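Local coordinates for protein HTH-type transcriptional regulator ascG (Escherichia coli, PDB 3BRQ) that represses the cryptic asc operon as a DNA-binding transcription regulator of the LacI family, at residues 44-49 and 261-266; 107-112 and 150-155; 207-212 and 246-251. All blocks are in the same frame, centred on the assembly; numbering follows the deposited sequence.

Contact 1 and contact 3 sit in the two halves of this periplasmic-binding-protein fold, while contact 2 joins them across the cleft. Contact 1 is helix against helix beside the N-terminal sheet, partly buried and apolar, its charged groups off the shared face. Contact 2, centred about 8 Å from the centre of the chain, is loop against helix start; no hydrogen bond crosses it, and a sulfate is bonded on the 150-155 side. Contact 3 is buried: helix start against an inner strand of the C-terminal sheet, a carboxylate–hydroxyl bond beside apolar packing. Contacts 1 and 2 touch, I262 CD1 lying 3.6 Å from L107 N; strand 249-252 of contact 3 leads to helix 255-270 of contact 1.

Contact 1: 44-49 and 261-266; sequences ARMAEE and EIIGRL
Beside the place where M46 meets I263 and G264, one carboxylate oxygen, E261 OE2, is gripped twice by R265 a turn further along the same helix. R265 NH2 donates to E261 OE2 at 2.6 Å; the oxygen offers its anti lone pair and lies 22° out of the R265 guanidinium plane. R265 NE adds a weak bond to the same oxygen. This salt bridge lies on the flank of helix 255-270, near K279, and leaves the face towards residues 44-49 apolar.

On that face M46, a selenomethionine, does most of the touching. Its CB rests 3.7 Å from I263 CG2, the methyl branch that stands anti to the backbone N and leans towards the neighbouring helix, while CG1 leads off elsewhere. A bend at chi2 (-126°) then carries the selenium over the backbone of G264, with M46 SE 3.8 Å from G264 N. The selenium lies against the main chain there, near both N and CA of G264.

The two helices, 36-49 and 255-270, belong to the N-terminal half of the periplasmic-binding-protein fold, although the second comes from late in the chain, after most of the strands of the other half. The axes of segments 44-49 and 261-266 approach to 9.8 Å and cross at -27°. Beneath, I262 and L266 pack on M105 and M82 of the parallel sheet. On the far side of helix 36-49, E48 OE2 is hydrogen-bonded to H61 ND1 of the second subunit, and A44 packs on D58 of that subunit.

Contact 2: 107-112 and 150-155; sequences LNRRLR and DSPTSI. With SO4 (sulfate ion), chain F.
R109 lays its side chain against the ring of P152, bridging the cleft between the two halves of the periplasmic-binding-protein fold, where LacI-family relatives bind their effectors. From CB, the chain turns to put CG beside the backbone N and then bends at chi2 and chi3 (-57°), which folds its end back towards the proline. R109 CD skirts P152 CG, R109 NE comes closest to that carbon at 3.9 Å, and R109 CZ lies only slightly further from it. P152 CG thus sits over one guanidinium face, towards its rim. At the tip, NH1 is tied back to the main-chain oxygens of L88 and P85, so the group is held in place from its own half.

N108, beside it, points its amide at T153 from across. Its OD1 is 3.1 Å from T153 OG1, but the angle is too poor for a hydrogen bond; N108 ND2 is bonded to H123 NE2 instead. T153 spends its hydroxyl on the sulfate, probably carried over from crystallisation, donating from OG1 to O1 at 2.6 Å. The backbone N of T153 reaches that sulfate O1 as well, at 3.1 Å, so one oxygen takes two bonds from a single residue in the first turn of helix 152-167. Y84 OH, G33 N and R86 NH2 complete the anion site. S151, the N-cap, works both ways: its OG donates to sulfate O3 at 2.7 Å and accepts from S154 N at 3.0 Å with an N-H...O angle of 163°.

Contact 3: 207-212 and 246-251; sequences SNDDMA and PALSSV
D209 and A212 are the residues of 207-212 that reach across to L248 and S250, and the segment leads up to them through N208, the N-cap of helix 209-221: its OD1 accepts from M211 N at 3.1 Å, the donor standing 46° above the carbonyl plane.

D209 opens the helix and carries the contact. Its CG stands beside the backbone N (chi1 -73°), which brings the carboxylate to the strand. S250 OG donates to D209 OD1 at 2.6 Å on the syn lone pair, and the other oxygen, OD2, is hydrogen-bonded to I238 N. With these donors and the first turn of the helix beside it, the buried carboxylate probably favours its charged form. S250 OG is itself held by D237 N. An alanine at D209 would likely leave the S250 hydroxyl and the I238 N-H without their acceptor and open a gap beside L248.

In the C-terminal half of the periplasmic-binding-protein fold, strand 203-206, helix 209-221 and strand 231-235 form a beta-alpha-beta crossover, and the contact ties the start of its helix to the next parallel strand, 249-252.

D210 faces the other way, packing on I240 of the second subunit. One turn on from D209 and N208, A212 puts CB 3.8 Å from L248 CD1. The second leucine branch, L248 CD2, lies 3.6 Å from D209 CG.

Contact 1: 44-49 and 261-266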
ATOM      1  N   ALA B  44      15.237  -2.211  -1.323  1.00 25.56           N
ATOM      2  CA  ALA B  44      15.773  -1.670  -2.600  1.00 26.86           C
ATOM      3  C   ALA B  44      16.801  -0.612  -2.313  1.00 26.72           C
ATOM      4  O   ALA B  44      17.877  -0.639  -2.855  1.00 26.59           O
ATOM      5  CB  ALA B  44      14.656  -1.039  -3.474  1.00 26.10           C
ATOM      6  N   ARG B  45      16.451   0.331  -1.453  1.00 27.64           N
ATOM      7  CA  ARG B  45      17.424   1.327  -1.034  1.00 29.56           C
ATOM      8  C   ARG B  45      18.720   0.695  -0.467  1.00 28.83           C
ATOM      9  O   ARG B  45      19.823   1.066  -0.862  1.00 28.38           O
ATOM     10  CB  ARG B  45      16.767   2.294  -0.048  1.00 30.32           C
ATOM     11  CG  ARG B  45      17.223   3.712  -0.204  1.00 38.54           C
ATOM     12  CD  ARG B  45      16.821   4.312  -1.556  1.00 44.60           C
ATOM     13  NE  ARG B  45      17.722   5.415  -1.909  1.00 50.80           N
ATOM     14  CZ  ARG B  45      17.347   6.674  -2.166  1.00 54.99           C
ATOM     15  NH1 ARG B  45      16.058   7.019  -2.127  1.00 55.41           N
ATOM     16  NH2 ARG B  45      18.269   7.599  -2.475  1.00 55.01           N
HETATM   17  N   MSE B  46      18.599  -0.305   0.397  1.00 28.87           N
HETATM   18  CA  MSE B  46      19.795  -0.861   1.012  1.00 30.20           C
HETATM   19  C   MSE B  46      20.676  -1.579  -0.010  1.00 29.18           C
HETATM   20  O   MSE B  46      21.898  -1.404  -0.028  1.00 28.78           O
HETATM   21  CB  MSE B  46      19.418  -1.830   2.129  1.00 32.29           C
HETATM   22  CG  MSE B  46      19.500  -1.263   3.532  1.00 38.76           C
HETATM   23 SE   MSE B  46      20.645  -2.461   4.566  0.50 45.14          SE
HETATM   24  CE  MSE B  46      22.361  -1.924   3.750  1.00 45.87           C
ATOM     25  N   ALA B  47      20.056  -2.399  -0.862  1.00 28.15           N
ATOM     26  CA  ALA B  47      20.758  -3.050  -1.954  1.00 27.27           C
ATOM     27  C   ALA B  47      21.414  -2.003  -2.867  1.00 27.41           C
ATOM     28  O   ALA B  47      22.588  -2.139  -3.221  1.00 27.37           O
ATOM     29  CB  ALA B  47      19.799  -3.937  -2.765  1.00 28.24           C
ATOM     30  N   GLU B  48      20.677  -0.963  -3.233  1.00 27.41           N
ATOM     31  CA  GLU B  48      21.233   0.062  -4.142  1.00 28.83           C
ATOM     32  C   GLU B  48      22.503   0.668  -3.528  1.00 29.91           C
ATOM     33  O   GLU B  48      23.563   0.683  -4.178  1.00 31.30           O
ATOM     34  CB  GLU B  48      20.179   1.128  -4.499  1.00 27.33           C
ATOM     35  CG  GLU B  48      20.686   2.291  -5.345  1.00 30.41           C
ATOM     36  CD  GLU B  48      19.594   3.281  -5.676  1.00 29.12           C
ATOM     37  OE1 GLU B  48      18.599   3.358  -4.945  1.00 32.77           O
ATOM     38  OE2 GLU B  48      19.699   3.988  -6.686  1.00 33.62           O
ATOM     39  N   GLU B  49      22.425   1.085  -2.259  1.00 31.24           N
ATOM     40  CA  GLU B  49      23.562   1.747  -1.618  1.00 32.19           C
ATOM     41  C   GLU B  49      24.765   0.821  -1.531  1.00 32.24           C
ATOM     42  O   GLU B  49      25.904   1.276  -1.646  1.00 32.35           O
ATOM     43  CB  GLU B  49      23.210   2.271  -0.222  1.00 33.33           C
ATOM     44  CG  GLU B  49      22.122   3.382  -0.195  1.00 38.23           C
ATOM     45  CD  GLU B  49      21.884   3.936   1.216  1.00 44.38           C
ATOM     46  OE1 GLU B  49      22.887   4.402   1.824  1.00 49.41           O
ATOM     47  OE2 GLU B  49      20.722   3.909   1.726  1.00 45.67           O
ATOM     48  N   GLU B 261      17.962  -4.701   9.062  1.00 25.47           N
ATOM     49  CA  GLU B 261      18.586  -5.880   9.677  1.00 25.04           C
ATOM     50  C   GLU B 261      18.733  -7.071   8.740  1.00 24.46           C
ATOM     51  O   GLU B 261      19.829  -7.539   8.508  1.00 24.61           O
ATOM     52  CB  GLU B 261      17.815  -6.349  10.899  1.00 23.58           C
ATOM     53  CG  GLU B 261      18.549  -7.422  11.645  1.00 27.80           C
ATOM     54  CD  GLU B 261      19.690  -6.853  12.488  1.00 33.03           C
ATOM     55  OE1 GLU B 261      20.045  -5.643  12.365  1.00 33.70           O
ATOM     56  OE2 GLU B 261      20.209  -7.623  13.301  1.00 32.14           O
ATOM     57  N   ILE B 262      17.619  -7.619   8.253  1.00 24.56           N
ATOM     58  CA  ILE B 262      17.698  -8.773   7.341  1.00 23.33           C
ATOM     59  C   ILE B 262      18.468  -8.483   6.048  1.00 23.18           C
ATOM     60  O   ILE B 262      19.265  -9.291   5.603  1.00 22.27           O
ATOM     61  CB  ILE B 262      16.260  -9.339   7.034  1.00 23.69           C
ATOM     62  CG1 ILE B 262      16.361 -10.819   6.576  1.00 21.43           C
ATOM     63  CG2 ILE B 262      15.512  -8.419   6.054  1.00 24.50           C
ATOM     64  CD1 ILE B 262      14.992 -11.486   6.537  1.00 22.38           C
ATOM     65  N   ILE B 263      18.264  -7.329   5.415  1.00 23.11           N
ATOM     66  CA  ILE B 263      19.020  -7.096   4.186  1.00 23.16           C
ATOM     67  C   ILE B 263      20.483  -6.845   4.518  1.00 23.82           C
ATOM     68  O   ILE B 263      21.381  -7.331   3.829  1.00 23.36           O
ATOM     69  CB  ILE B 263      18.446  -5.921   3.360  1.00 24.72           C
ATOM     70  CG1 ILE B 263      17.014  -6.210   2.847  1.00 24.73           C
ATOM     71  CG2 ILE B 263      19.397  -5.539   2.224  1.00 24.73           C
ATOM     72  CD1 ILE B 263      16.779  -7.514   2.091  1.00 28.31           C
ATOM     73  N   GLY B 264      20.733  -6.084   5.587  1.00 23.99           N
ATOM     74  CA  GLY B 264      22.116  -5.789   5.999  1.00 23.71           C
ATOM     75  C   GLY B 264      22.876  -7.076   6.328  1.00 24.04           C
ATOM     76  O   GLY B 264      24.023  -7.264   5.875  1.00 23.25           O
ATOM     77  N   ARG B 265      22.234  -7.964   7.086  1.00 22.59           N
ATOM     78  CA  ARG B 265      22.818  -9.274   7.351  1.00 23.74           C
ATOM     79  C   ARG B 265      23.072 -10.122   6.115  1.00 23.87           C
ATOM     80  O   ARG B 265      24.110 -10.771   6.031  1.00 25.44           O
ATOM     81  CB  ARG B 265      21.995 -10.051   8.373  1.00 23.65           C
ATOM     82  CG  ARG B 265      22.089  -9.435   9.772  1.00 30.08           C
ATOM     83  CD  ARG B 265      21.730 -10.473  10.813  1.00 40.04           C
ATOM     84  NE  ARG B 265      21.274  -9.913  12.097  1.00 47.87           N
ATOM     85  CZ  ARG B 265      20.654 -10.631  13.051  1.00 53.43           C
ATOM     86  NH1 ARG B 265      20.402 -11.935  12.862  1.00 55.51           N
ATOM     87  NH2 ARG B 265      20.263 -10.052  14.193  1.00 53.56           N
ATOM     88  N   LEU B 266      22.142 -10.144   5.152  1.00 23.66           N
ATOM     89  CA  LEU B 266      22.359 -10.940   3.924  1.00 23.34           C
ATOM     90  C   LEU B 266      23.559 -10.432   3.167  1.00 23.65           C
ATOM     91  O   LEU B 266      24.369 -11.230   2.711  1.00 23.85           O
ATOM     92  CB  LEU B 266      21.109 -10.962   3.015  1.00 23.42           C
ATOM     93  CG  LEU B 266      19.936 -11.838   3.463  1.00 24.91           C
ATOM     94  CD1 LEU B 266      18.635 -11.537   2.618  1.00 25.66           C
ATOM     95  CD2 LEU B 266      20.304 -13.327   3.416  1.00 18.58           C
TER

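Contact 2: 107-112 and 150-155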
ATOM      1  N   LEU B 107      11.965 -13.459   6.877  1.00 21.30           N
ATOM      2  CA  LEU B 107      11.314 -12.329   7.526  1.00 20.38           C
ATOM      3  C   LEU B 107       9.923 -12.738   8.059  1.00 21.82           C
ATOM      4  O   LEU B 107       9.115 -13.348   7.328  1.00 19.33           O
ATOM      5  CB  LEU B 107      11.137 -11.200   6.474  1.00 19.77           C
ATOM      6  CG  LEU B 107      10.545  -9.865   6.970  1.00 21.60           C
ATOM      7  CD1 LEU B 107      11.584  -9.140   7.892  1.00 19.73           C
ATOM      8  CD2 LEU B 107      10.205  -8.966   5.775  1.00 23.45           C
ATOM      9  N   ASN B 108       9.615 -12.342   9.304  1.00 22.79           N
ATOM     10  CA  ASN B 108       8.250 -12.449   9.866  1.00 25.71           C
ATOM     11  C   ASN B 108       7.921 -13.840  10.413  1.00 27.30           C
ATOM     12  O   ASN B 108       6.755 -14.110  10.742  1.00 29.65           O
ATOM     13  CB  ASN B 108       7.147 -11.989   8.875  1.00 25.22           C
ATOM     14  CG  ASN B 108       5.826 -11.558   9.592  1.00 28.52           C
ATOM     15  OD1 ASN B 108       4.716 -11.902   9.159  1.00 35.09           O
ATOM     16  ND2 ASN B 108       5.949 -10.824  10.675  1.00 22.01           N
ATOM     17  N   ARG B 109       8.912 -14.734  10.485  1.00 28.44           N
ATOM     18  CA  ARG B 109       8.683 -16.086  11.029  1.00 29.30           C
ATOM     19  C   ARG B 109       9.916 -16.445  11.873  1.00 30.90           C
ATOM     20  O   ARG B 109      11.055 -16.139  11.488  1.00 31.09           O
ATOM     21  CB  ARG B 109       8.477 -17.139   9.910  1.00 29.25           C
ATOM     22  CG  ARG B 109       7.623 -16.701   8.677  1.00 28.81           C
ATOM     23  CD  ARG B 109       6.069 -16.624   8.944  1.00 29.39           C
ATOM     24  NE  ARG B 109       5.675 -17.943   9.401  1.00 24.51           N
ATOM     25  CZ  ARG B 109       5.339 -18.948   8.589  1.00 28.61           C
ATOM     26  NH1 ARG B 109       5.205 -18.716   7.285  1.00 20.05           N
ATOM     27  NH2 ARG B 109       5.044 -20.168   9.099  1.00 26.57           N
ATOM     28  N   ARG B 110       9.700 -17.071  13.022  1.00 32.50           N
ATOM     29  CA  ARG B 110      10.823 -17.481  13.907  1.00 34.12           C
ATOM     30  C   ARG B 110      11.248 -18.921  13.650  1.00 33.98           C
ATOM     31  O   ARG B 110      10.449 -19.822  13.823  1.00 33.55           O
ATOM     32  CB  ARG B 110      10.434 -17.306  15.391  1.00 34.08           C
ATOM     33  CG  ARG B 110      11.635 -17.537  16.357  1.00 39.17           C
ATOM     34  CD  ARG B 110      11.354 -17.092  17.792  1.00 44.91           C
ATOM     35  NE  ARG B 110       9.962 -17.319  18.158  1.00 48.80           N
ATOM     36  CZ  ARG B 110       9.458 -17.213  19.392  1.00 50.87           C
ATOM     37  NH1 ARG B 110      10.233 -16.878  20.429  1.00 48.43           N
ATOM     38  NH2 ARG B 110       8.160 -17.445  19.581  1.00 50.24           N
ATOM     39  N   LEU B 111      12.492 -19.148  13.235  1.00 34.41           N
ATOM     40  CA  LEU B 111      12.932 -20.513  12.930  1.00 36.04           C
ATOM     41  C   LEU B 111      13.310 -21.355  14.154  1.00 38.01           C
ATOM     42  O   LEU B 111      13.707 -20.818  15.201  1.00 37.91           O
ATOM     43  CB  LEU B 111      14.074 -20.511  11.896  1.00 35.91           C
ATOM     44  CG  LEU B 111      13.703 -20.060  10.468  1.00 35.37           C
ATOM     45  CD1 LEU B 111      14.796 -20.419   9.511  1.00 35.15           C
ATOM     46  CD2 LEU B 111      12.387 -20.644   9.982  1.00 32.14           C
ATOM     47  N   ARG B 112      13.163 -22.678  14.023  1.00 39.56           N
ATOM     48  CA  ARG B 112      13.434 -23.602  15.122  1.00 41.35           C
ATOM     49  C   ARG B 112      14.909 -23.989  15.128  1.00 41.42           C
ATOM     50  O   ARG B 112      15.621 -23.747  16.107  1.00 42.16           O
ATOM     51  CB  ARG B 112      12.534 -24.847  14.997  1.00 42.15           C
ATOM     52  CG  ARG B 112      12.616 -25.832  16.187  1.00 45.52           C
ATOM     53  CD  ARG B 112      11.778 -27.128  15.988  1.00 50.88           C
ATOM     54  NE  ARG B 112      10.570 -26.948  15.169  1.00 52.33           N
ATOM     55  CZ  ARG B 112       9.489 -26.249  15.521  1.00 55.95           C
ATOM     56  NH1 ARG B 112       9.429 -25.630  16.699  1.00 58.49           N
ATOM     57  NH2 ARG B 112       8.462 -26.145  14.674  1.00 56.30           N
ATOM     58  N   ASP B 150      -5.509 -17.563   7.359  1.00 24.58           N
ATOM     59  CA  ASP B 150      -4.337 -18.170   6.726  1.00 24.54           C
ATOM     60  C   ASP B 150      -3.061 -17.390   7.044  1.00 22.82           C
ATOM     61  O   ASP B 150      -1.968 -17.766   6.598  1.00 22.83           O
ATOM     62  CB  ASP B 150      -4.519 -18.346   5.188  1.00 24.72           C
ATOM     63  CG  ASP B 150      -4.754 -17.013   4.425  1.00 28.00           C
ATOM     64  OD1 ASP B 150      -4.959 -15.969   5.056  1.00 27.93           O
ATOM     65  OD2 ASP B 150      -4.779 -17.021   3.156  1.00 29.19           O
ATOM     66  N   SER B 151      -3.183 -16.298   7.810  1.00 20.78           N
ATOM     67  CA  SER B 151      -2.033 -15.371   7.984  1.00 18.37           C
ATOM     68  C   SER B 151      -1.430 -15.593   9.358  1.00 16.93           C
ATOM     69  O   SER B 151      -2.128 -15.413  10.318  1.00 16.88           O
ATOM     70  CB  SER B 151      -2.524 -13.922   7.910  1.00 17.82           C
ATOM     71  OG  SER B 151      -1.686 -13.013   8.626  1.00 18.11           O
ATOM     72  N   PRO B 152      -0.138 -15.948   9.447  1.00 17.22           N
ATOM     73  CA  PRO B 152       0.588 -16.008  10.687  1.00 18.04           C
ATOM     74  C   PRO B 152       0.423 -14.788  11.568  1.00 19.38           C
ATOM     75  O   PRO B 152       0.309 -14.937  12.788  1.00 19.19           O
ATOM     76  CB  PRO B 152       2.045 -16.148  10.219  1.00 17.75           C
ATOM     77  CG  PRO B 152       1.950 -16.887   9.002  1.00 17.65           C
ATOM     78  CD  PRO B 152       0.698 -16.430   8.339  1.00 17.32           C
ATOM     79  N   THR B 153       0.418 -13.594  10.953  1.00 18.60           N
ATOM     80  CA  THR B 153       0.325 -12.370  11.689  1.00 19.03           C
ATOM     81  C   THR B 153      -1.047 -12.261  12.307  1.00 17.80           C
ATOM     82  O   THR B 153      -1.198 -11.815  13.448  1.00 18.21           O
ATOM     83  CB  THR B 153       0.573 -11.139  10.732  1.00 19.84           C
ATOM     84  OG1 THR B 153       1.903 -11.203  10.220  1.00 22.13           O
ATOM     85  CG2 THR B 153       0.394  -9.802  11.452  1.00 21.15           C
ATOM     86  N   SER B 154      -2.068 -12.639  11.553  1.00 17.38           N
ATOM     87  CA  SER B 154      -3.440 -12.604  12.050  1.00 16.82           C
ATOM     88  C   SER B 154      -3.581 -13.589  13.202  1.00 17.12           C
ATOM     89  O   SER B 154      -4.177 -13.279  14.258  1.00 17.24           O
ATOM     90  CB  SER B 154      -4.379 -13.080  10.970  1.00 15.25           C
ATOM     91  OG  SER B 154      -5.661 -13.121  11.516  1.00 18.23           O
ATOM     92  N   ILE B 155      -3.023 -14.767  13.006  1.00 18.91           N
ATOM     93  CA  ILE B 155      -3.123 -15.865  14.029  1.00 19.04           C
ATOM     94  C   ILE B 155      -2.448 -15.474  15.374  1.00 20.06           C
ATOM     95  O   ILE B 155      -2.977 -15.701  16.455  1.00 19.92           O
ATOM     96  CB  ILE B 155      -2.501 -17.125  13.482  1.00 19.08           C
ATOM     97  CG1 ILE B 155      -3.385 -17.701  12.366  1.00 22.55           C
ATOM     98  CG2 ILE B 155      -2.342 -18.243  14.619  1.00 20.68           C
ATOM     99  CD1 ILE B 155      -2.679 -18.798  11.533  1.00 27.49           C
TER
HETATM  100  S   SO4 F 801       1.303 -12.301   6.883  1.00 24.87           S
HETATM  101  O1  SO4 F 801       1.591 -12.749   8.206  1.00 27.17           O
HETATM  102  O2  SO4 F 801       1.682 -13.367   5.918  1.00 25.26           O
HETATM  103  O3  SO4 F 801      -0.045 -11.807   6.783  1.00 29.43           O
HETATM  104  O4  SO4 F 801       2.077 -11.080   6.691  1.00 27.02           O

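Contact 3: 207-212 and 246-251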
ATOM      1  N   SER B 207      -7.340  -5.993  13.926  1.00 17.77           N
ATOM      2  CA  SER B 207      -6.046  -6.541  13.586  1.00 16.72           C
ATOM      3  C   SER B 207      -5.301  -5.738  12.523  1.00 16.67           C
ATOM      4  O   SER B 207      -4.114  -5.991  12.324  1.00 16.96           O
ATOM      5  CB  SER B 207      -6.146  -8.042  13.245  1.00 14.81           C
ATOM      6  OG  SER B 207      -6.421  -8.784  14.430  1.00 20.90           O
ATOM      7  N   ASN B 208      -5.935  -4.735  11.871  1.00 17.69           N
ATOM      8  CA  ASN B 208      -5.112  -3.790  11.122  1.00 17.03           C
ATOM      9  C   ASN B 208      -5.822  -2.417  11.057  1.00 17.60           C
ATOM     10  O   ASN B 208      -6.986  -2.273  11.426  1.00 15.76           O
ATOM     11  CB  ASN B 208      -4.749  -4.321   9.712  1.00 18.22           C
ATOM     12  CG  ASN B 208      -5.953  -4.335   8.725  1.00 21.76           C
ATOM     13  OD1 ASN B 208      -7.096  -4.396   9.126  1.00 22.53           O
ATOM     14  ND2 ASN B 208      -5.662  -4.337   7.422  1.00 19.26           N
ATOM     15  N   ASP B 209      -5.137  -1.398  10.573  1.00 17.81           N
ATOM     16  CA  ASP B 209      -5.777  -0.081  10.645  1.00 18.78           C
ATOM     17  C   ASP B 209      -6.943  -0.048   9.732  1.00 16.99           C
ATOM     18  O   ASP B 209      -7.939   0.529  10.095  1.00 19.81           O
ATOM     19  CB  ASP B 209      -4.801   1.053  10.336  1.00 19.96           C
ATOM     20  CG  ASP B 209      -3.815   1.282  11.469  1.00 23.77           C
ATOM     21  OD1 ASP B 209      -4.004   0.700  12.573  1.00 23.47           O
ATOM     22  OD2 ASP B 209      -2.849   2.067  11.231  1.00 20.79           O
ATOM     23  N   ASP B 210      -6.858  -0.674   8.562  1.00 18.18           N
ATOM     24  CA  ASP B 210      -8.006  -0.638   7.592  1.00 19.59           C
ATOM     25  C   ASP B 210      -9.318  -1.102   8.174  1.00 19.20           C
ATOM     26  O   ASP B 210     -10.325  -0.454   8.008  1.00 17.22           O
ATOM     27  CB  ASP B 210      -7.714  -1.397   6.307  1.00 20.52           C
ATOM     28  CG  ASP B 210      -6.763  -0.592   5.377  1.00 25.90           C
ATOM     29  OD1 ASP B 210      -6.423   0.539   5.726  1.00 33.66           O
ATOM     30  OD2 ASP B 210      -6.363  -1.069   4.312  1.00 32.28           O
HETATM   31  N   MSE B 211      -9.316  -2.256   8.851  1.00 17.42           N
HETATM   32  CA  MSE B 211     -10.483  -2.691   9.535  1.00 15.48           C
HETATM   33  C   MSE B 211     -10.885  -1.770  10.682  1.00 16.18           C
HETATM   34  O   MSE B 211     -12.086  -1.586  10.892  1.00 18.51           O
HETATM   35  CB  MSE B 211     -10.282  -4.145  10.034  1.00 15.70           C
HETATM   36  CG  MSE B 211     -10.187  -5.177   8.835  1.00  9.42           C
HETATM   37 SE   MSE B 211     -10.240  -6.972   9.675  0.50 15.02          SE
HETATM   38  CE  MSE B 211     -11.952  -6.980  10.369  1.00 25.29           C
ATOM     39  N   ALA B 212      -9.932  -1.187  11.423  1.00 16.26           N
ATOM     40  CA  ALA B 212     -10.264  -0.308  12.549  1.00 16.23           C
ATOM     41  C   ALA B 212     -10.989   0.917  11.944  1.00 17.69           C
ATOM     42  O   ALA B 212     -11.913   1.431  12.534  1.00 18.82           O
ATOM     43  CB  ALA B 212      -9.017   0.136  13.292  1.00 14.61           C
ATOM     44  N   PRO B 246     -12.138  10.117  14.963  1.00 25.38           N
ATOM     45  CA  PRO B 246     -10.979  10.570  15.755  1.00 23.66           C
ATOM     46  C   PRO B 246      -9.691   9.870  15.300  1.00 23.77           C
ATOM     47  O   PRO B 246      -9.756   8.771  14.668  1.00 25.36           O
ATOM     48  CB  PRO B 246     -11.299  10.100  17.156  1.00 23.64           C
ATOM     49  CG  PRO B 246     -12.112   8.794  16.886  1.00 23.01           C
ATOM     50  CD  PRO B 246     -12.890   9.032  15.642  1.00 23.70           C
ATOM     51  N   ALA B 247      -8.548  10.499  15.606  1.00 22.46           N
ATOM     52  CA  ALA B 247      -7.252   9.985  15.276  1.00 22.37           C
ATOM     53  C   ALA B 247      -7.093   8.553  15.822  1.00 22.59           C
ATOM     54  O   ALA B 247      -7.400   8.282  16.998  1.00 22.45           O
ATOM     55  CB  ALA B 247      -6.143  10.880  15.854  1.00 20.95           C
ATOM     56  N   LEU B 248      -6.545   7.673  14.977  1.00 21.45           N
ATOM     57  CA  LEU B 248      -6.558   6.251  15.279  1.00 20.86           C
ATOM     58  C   LEU B 248      -5.318   5.785  16.061  1.00 20.47           C
ATOM     59  O   LEU B 248      -4.218   5.824  15.540  1.00 20.97           O
ATOM     60  CB  LEU B 248      -6.741   5.462  13.965  1.00 20.02           C
ATOM     61  CG  LEU B 248      -6.460   3.963  13.954  1.00 20.76           C
ATOM     62  CD1 LEU B 248      -7.512   3.210  14.890  1.00 18.86           C
ATOM     63  CD2 LEU B 248      -6.488   3.377  12.586  1.00 16.48           C
ATOM     64  N   SER B 249      -5.498   5.322  17.298  1.00 22.05           N
ATOM     65  CA  SER B 249      -4.403   4.655  18.043  1.00 22.85           C
ATOM     66  C   SER B 249      -4.019   3.377  17.310  1.00 23.09           C
ATOM     67  O   SER B 249      -4.888   2.617  16.884  1.00 22.48           O
ATOM     68  CB  SER B 249      -4.818   4.264  19.463  1.00 22.80           C
ATOM     69  OG  SER B 249      -5.328   5.329  20.230  1.00 23.76           O
ATOM     70  N   SER B 250      -2.716   3.141  17.145  1.00 23.23           N
ATOM     71  CA  SER B 250      -2.240   2.013  16.340  1.00 23.37           C
ATOM     72  C   SER B 250      -0.886   1.467  16.796  1.00 23.49           C
ATOM     73  O   SER B 250      -0.033   2.203  17.243  1.00 22.89           O
ATOM     74  CB  SER B 250      -2.143   2.378  14.871  1.00 23.31           C
ATOM     75  OG  SER B 250      -1.969   1.186  14.076  1.00 22.54           O
ATOM     76  N   VAL B 251      -0.725   0.162  16.671  1.00 23.55           N
ATOM     77  CA  VAL B 251       0.518  -0.504  16.951  1.00 24.42           C
ATOM     78  C   VAL B 251       1.493  -0.329  15.771  1.00 24.20           C
ATOM     79  O   VAL B 251       1.236  -0.777  14.674  1.00 23.70           O
ATOM     80  CB  VAL B 251       0.275  -2.033  17.299  1.00 24.84           C
ATOM     81  CG1 VAL B 251       1.560  -2.729  17.502  1.00 25.59           C
ATOM     82  CG2 VAL B 251      -0.541  -2.143  18.566  1.00 25.25           C
TER